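Side-chain contacts in DNA topoisomerase 2-associated protein PAT1 (Saccharomyces cerevisiae, PDB 5LMG), which activates mRNA decapping and represses translation, its C-terminal domain binding directly to the decapping enzyme Dcp2 and the exonuclease Xrn1: residues 91-96 / 132-137; 79-82 / 86-89. The protein carries 2 engineered substitutions. One frame throughout, in Å; residues are numbered along the deposited sequence.

Contact 1 of 2, residues 91-96 / 132-137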
loop_
_atom_site.group_PDB
_atom_site.type_symbol
_atom_site.label_atom_id
_atom_site.label_comp_id
_atom_site.label_asym_id
_atom_site.label_seq_id
_atom_site.Cartn_x
_atom_site.Cartn_y
_atom_site.Cartn_z
ATOM N N TYR A 91 26.697 -1.414 8.527
ATOM C CA TYR A 91 25.746 -1.308 9.638
ATOM C C TYR A 91 24.630 -2.355 9.579
ATOM O O TYR A 91 24.308 -2.852 8.495
ATOM C CB TYR A 91 25.139 0.109 9.679
ATOM C CG TYR A 91 26.156 1.231 9.756
ATOM C CD1 TYR A 91 26.662 1.821 8.602
ATOM C CD2 TYR A 91 26.582 1.729 10.984
ATOM C CE1 TYR A 91 27.583 2.867 8.666
ATOM C CE2 TYR A 91 27.495 2.782 11.061
ATOM C CZ TYR A 91 27.995 3.346 9.898
ATOM O OH TYR A 91 28.897 4.385 9.969
ATOM N N ASP A 92 24.025 -2.661 10.753
ATOM C CA ASP A 92 22.902 -3.601 10.903
ATOM C C ASP A 92 21.680 -3.150 10.083
ATOM O O ASP A 92 20.990 -3.986 9.495
ATOM C CB ASP A 92 22.535 -3.780 12.385
ATOM C CG ASP A 92 23.593 -4.511 13.197
ATOM O OD1 ASP A 92 23.763 -5.736 12.986
ATOM O OD2 ASP A 92 24.228 -3.868 14.063
ATOM N N VAL A 93 21.438 -1.822 10.036
ATOM C CA VAL A 93 20.387 -1.165 9.255
ATOM C C VAL A 93 21.114 -0.168 8.333
ATOM O O VAL A 93 21.843 0.703 8.819
ATOM C CB VAL A 93 19.303 -0.479 10.140
ATOM C CG1 VAL A 93 18.313 0.314 9.287
ATOM C CG2 VAL A 93 18.562 -1.502 10.999
ATOM N N ASN A 94 20.958 -0.341 7.008
ATOM C CA ASN A 94 21.605 0.494 5.988
ATOM C C ASN A 94 21.352 2.014 6.208
ATOM O O ASN A 94 20.207 2.397 6.485
ATOM C CB ASN A 94 21.167 0.032 4.587
ATOM C CG ASN A 94 21.805 0.785 3.451
ATOM O OD1 ASN A 94 21.292 1.806 2.998
ATOM N ND2 ASN A 94 22.922 0.284 2.945
ATOM N N PRO A 95 22.394 2.886 6.119
ATOM C CA PRO A 95 22.174 4.334 6.344
ATOM C C PRO A 95 21.082 4.983 5.484
ATOM O O PRO A 95 20.438 5.923 5.954
ATOM C CB PRO A 95 23.551 4.952 6.088
ATOM C CG PRO A 95 24.517 3.839 6.352
ATOM C CD PRO A 95 23.818 2.607 5.840
ATOM N N PHE A 96 20.853 4.474 4.247
ATOM C CA PHE A 96 19.799 4.988 3.369
ATOM C C PHE A 96 18.408 4.724 3.976
ATOM O O PHE A 96 17.557 5.610 3.938
ATOM C CB PHE A 96 19.906 4.425 1.940
ATOM C CG PHE A 96 18.806 4.893 1.018
ATOM C CD1 PHE A 96 18.849 6.162 0.444
ATOM C CD2 PHE A 96 17.718 4.075 0.735
ATOM C CE1 PHE A 96 17.825 6.602 -0.395
ATOM C CE2 PHE A 96 16.695 4.513 -0.109
ATOM C CZ PHE A 96 16.758 5.774 -0.672
ATOM N N LEU A 132 12.640 -3.895 4.286
ATOM C CA LEU A 132 11.301 -3.336 4.494
ATOM C C LEU A 132 10.796 -3.425 5.947
ATOM O O LEU A 132 10.149 -2.488 6.407
ATOM C CB LEU A 132 10.284 -3.940 3.506
ATOM C CG LEU A 132 9.055 -3.081 3.172
ATOM C CD1 LEU A 132 9.447 -1.645 2.766
ATOM C CD2 LEU A 132 8.221 -3.717 2.079
ATOM N N SER A 133 11.138 -4.504 6.676
ATOM C CA SER A 133 10.730 -4.668 8.073
ATOM C C SER A 133 11.503 -3.743 9.028
ATOM O O SER A 133 11.021 -3.478 10.130
ATOM C CB SER A 133 10.831 -6.129 8.500
ATOM O OG SER A 133 9.915 -6.916 7.756
ATOM N N HIS A 134 12.672 -3.231 8.587
ATOM C CA HIS A 134 13.530 -2.305 9.338
ATOM C C HIS A 134 13.186 -0.836 9.024
ATOM O O HIS A 134 13.780 0.079 9.605
ATOM C CB HIS A 134 15.020 -2.575 9.030
ATOM C CG HIS A 134 15.520 -3.935 9.431
ATOM N ND1 HIS A 134 14.676 -4.900 9.964
ATOM C CD2 HIS A 134 16.771 -4.447 9.350
ATOM C CE1 HIS A 134 15.437 -5.962 10.183
ATOM N NE2 HIS A 134 16.706 -5.734 9.837
ATOM N N LEU A 135 12.249 -0.614 8.088
ATOM C CA LEU A 135 11.835 0.721 7.680
ATOM C C LEU A 135 10.876 1.248 8.745
ATOM O O LEU A 135 9.874 0.598 9.060
ATOM C CB LEU A 135 11.205 0.667 6.274
ATOM C CG LEU A 135 11.121 1.951 5.450
ATOM C CD1 LEU A 135 12.482 2.602 5.252
ATOM C CD2 LEU A 135 10.502 1.668 4.109
ATOM N N GLN A 136 11.257 2.368 9.383
ATOM C CA GLN A 136 10.494 2.992 10.467
ATOM C C GLN A 136 9.040 3.267 10.107
ATOM O O GLN A 136 8.166 3.046 10.946
ATOM C CB GLN A 136 11.193 4.259 10.981
ATOM C CG GLN A 136 10.995 4.512 12.483
ATOM C CD GLN A 136 11.375 3.345 13.380
ATOM O OE1 GLN A 136 10.577 2.894 14.207
ATOM N NE2 GLN A 136 12.594 2.828 13.245
ATOM N N ILE A 137 8.777 3.668 8.842
ATOM C CA ILE A 137 7.431 3.959 8.340
ATOM C C ILE A 137 6.512 2.721 8.351
ATOM O O ILE A 137 5.299 2.874 8.515
ATOM C CB ILE A 137 7.446 4.682 6.961
ATOM C CG1 ILE A 137 6.274 5.684 6.858
ATOM C CG2 ILE A 137 7.518 3.719 5.760
ATOM C CD1 ILE A 137 6.437 6.905 7.760
#

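Contact 2 of 2, residues 79-82 / 86-89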
loop_
_atom_site.group_PDB
_atom_site.type_symbol
_atom_site.label_atom_id
_atom_site.label_comp_id
_atom_site.label_asym_id
_atom_site.label_seq_id
_atom_site.Cartn_x
_atom_site.Cartn_y
_atom_site.Cartn_z
ATOM N N ALA A 79 29.284 11.825 -6.599
ATOM C CA ALA A 79 29.350 12.297 -5.214
ATOM C C ALA A 79 27.998 12.156 -4.505
ATOM O O ALA A 79 27.971 11.716 -3.355
ATOM C CB ALA A 79 29.838 13.735 -5.166
ATOM N N MET A 80 26.875 12.462 -5.210
ATOM C CA MET A 80 25.525 12.332 -4.650
ATOM C C MET A 80 25.188 10.852 -4.388
ATOM O O MET A 80 24.689 10.531 -3.298
ATOM C CB MET A 80 24.480 12.997 -5.567
ATOM C CG MET A 80 23.059 12.993 -4.993
ATOM S SD MET A 80 22.091 11.526 -5.455
ATOM C CE MET A 80 21.705 11.904 -7.159
ATOM N N TRP A 81 25.442 9.965 -5.393
ATOM C CA TRP A 81 25.203 8.525 -5.280
ATOM C C TRP A 81 25.979 7.950 -4.089
ATOM O O TRP A 81 25.391 7.243 -3.277
ATOM C CB TRP A 81 25.542 7.772 -6.594
ATOM C CG TRP A 81 25.508 6.270 -6.455
ATOM C CD1 TRP A 81 26.583 5.431 -6.395
ATOM C CD2 TRP A 81 24.345 5.444 -6.264
ATOM N NE1 TRP A 81 26.161 4.129 -6.225
ATOM C CE2 TRP A 81 24.795 4.109 -6.133
ATOM C CE3 TRP A 81 22.962 5.701 -6.199
ATOM C CZ2 TRP A 81 23.913 3.033 -5.948
ATOM C CZ3 TRP A 81 22.090 4.632 -6.043
ATOM C CH2 TRP A 81 22.565 3.317 -5.915
ATOM N N GLU A 82 27.268 8.313 -3.961
ATOM C CA GLU A 82 28.134 7.868 -2.862
ATOM C C GLU A 82 27.644 8.356 -1.487
ATOM O O GLU A 82 27.721 7.598 -0.521
ATOM C CB GLU A 82 29.594 8.269 -3.110
ATOM C CG GLU A 82 30.320 7.329 -4.057
ATOM C CD GLU A 82 31.808 7.594 -4.189
ATOM O OE1 GLU A 82 32.555 7.313 -3.223
ATOM O OE2 GLU A 82 32.233 8.062 -5.270
ATOM N N ILE A 86 24.085 3.261 -0.274
ATOM C CA ILE A 86 23.249 2.107 -0.630
ATOM C C ILE A 86 24.067 0.795 -0.605
ATOM O O ILE A 86 23.591 -0.201 -0.051
ATOM C CB ILE A 86 22.465 2.340 -1.959
ATOM C CG1 ILE A 86 21.105 2.987 -1.665
ATOM C CG2 ILE A 86 22.256 1.052 -2.783
ATOM C CD1 ILE A 86 21.028 4.361 -2.045
ATOM N N ASP A 87 25.298 0.810 -1.168
ATOM C CA ASP A 87 26.194 -0.357 -1.211
ATOM C C ASP A 87 26.976 -0.574 0.106
ATOM O O ASP A 87 27.805 -1.489 0.193
ATOM C CB ASP A 87 27.132 -0.285 -2.434
ATOM C CG ASP A 87 26.428 -0.433 -3.775
ATOM O OD1 ASP A 87 25.646 -1.398 -3.936
ATOM O OD2 ASP A 87 26.696 0.390 -4.678
ATOM N N ASP A 88 26.681 0.250 1.132
ATOM C CA ASP A 88 27.286 0.197 2.461
ATOM C C ASP A 88 26.618 -0.908 3.315
ATOM O O ASP A 88 25.443 -0.793 3.682
ATOM C CB ASP A 88 27.184 1.582 3.127
ATOM C CG ASP A 88 27.907 1.721 4.447
ATOM O OD1 ASP A 88 27.364 1.259 5.472
ATOM O OD2 ASP A 88 28.980 2.360 4.470
ATOM N N SER A 89 27.373 -1.985 3.609
ATOM C CA SER A 89 26.914 -3.124 4.414
ATOM C C SER A 89 27.541 -3.096 5.823
ATOM O O SER A 89 27.408 -4.058 6.585
ATOM C CB SER A 89 27.235 -4.439 3.704
ATOM O OG SER A 89 26.698 -4.489 2.392
HETATM O O HOH W 1 24.956 4.643 -2.677
#

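Contact 1 of 2, residues 91-96 / 132-137
Val93 and His134 bring the two chain segments closest, with their CA atoms 7.0 Å apart, each shortly before a short helix. CB of each residue points toward the other segment. Val93 meets the imidazole through one methyl, CG2, which lies 3.8 Å from His134 CD2 and approaches the ring obliquely. That methyl sits beside the valine's own backbone N, while CG1 is the branch anti to it (chi1 174°) and stays clear of the ring. The backbone carbonyl of Asp92 lies at the ring edge, near its plane, with O 4.2 Å from His134 CD2. The contact is small, 102 Å² in all, and is made of loose touches without a hydrogen bond between the segments; a buried valine meets an exposed histidine. It joins the entries to helices 95-99 and 136-141 in the all-helical part of the Pat1 C-terminal domain, whose family belongs to the TPR clan. Asn94 is the N-cap of helix 95-99. Its OD1 accepts a bond of 3.0 Å from Phe96 N, with the donor lying above the carbonyl plane. The backbone N of Asn94 also bonds to the carboxylate of Glu131. In segment 132-137, Leu135 N reaches Leu132 O at 3.3 Å, just after His134.

Contact 2 of 2, residues 79-82 / 86-89
Helix 78-82 runs straight into a loop, and Trp81 near its end packs back on Ile86 and Asp87 of that loop. The benzo end of the indole does the touching. Trp81 CH2 lies 3.9 Å from Ile86 CG2, and the two side chains cross at about a right angle. A second apolar touch comes from the other branch of the isoleucine, whose CD1 is 4.1 Å from Trp81 CZ3. The indole leaves the helix with CG anti to the backbone N (chi1 171°), which brings its far end to the loop although CB does not point there. Asp87 comes to the ring at its edge. Its OD2 lies near the indole plane, 4.0 Å from Trp81 CZ2, and the carboxylate is turned 70° from the ring. OD2 is 4.1 Å from Trp81 NE1 and makes no hydrogen bond with it.

A water bridges the backbones of the helix end and the loop in the helical Pat1 domain. It donates to Trp81 O at 2.7 Å and accepts from Ile86 N at 2.9 Å. The same water lies 3.5 Å above one indole face, over its centre. With an alanine in place of Trp81, the CG2 and CD1 methyls of Ile86 would probably lose their apolar cover from helix 78-82, and the water its aromatic floor. Helix 118-130 adds Gln120, Lys123 and Ile124 around the indole, and Ile124 also touches Ile86. Lys123 NZ forms a long, weak ion pair with Asp87 OD1.

In the fold
The two contacts follow each other along the chain, and their centres are about 15 Å apart. Contact 2 is local, joining the end of helix 78-82 to the loop just after it. Contact 1 spans more sequence, bringing the start of helix 95-99 near that of helix 136-141. Neither is fully core: each sets a buried aliphatic residue against more exposed partners. Contact 2 lies farther from the chain's centre and adds a water bridge to its apolar packing, whereas contact 1 relies on one methyl and a ring. They meet directly where Phe96 packs on Ile86 and Asn94 ND2 makes weak hydrogen bonds to Ile86 O and Asp88 O. Helix 118-130 touches residues of both.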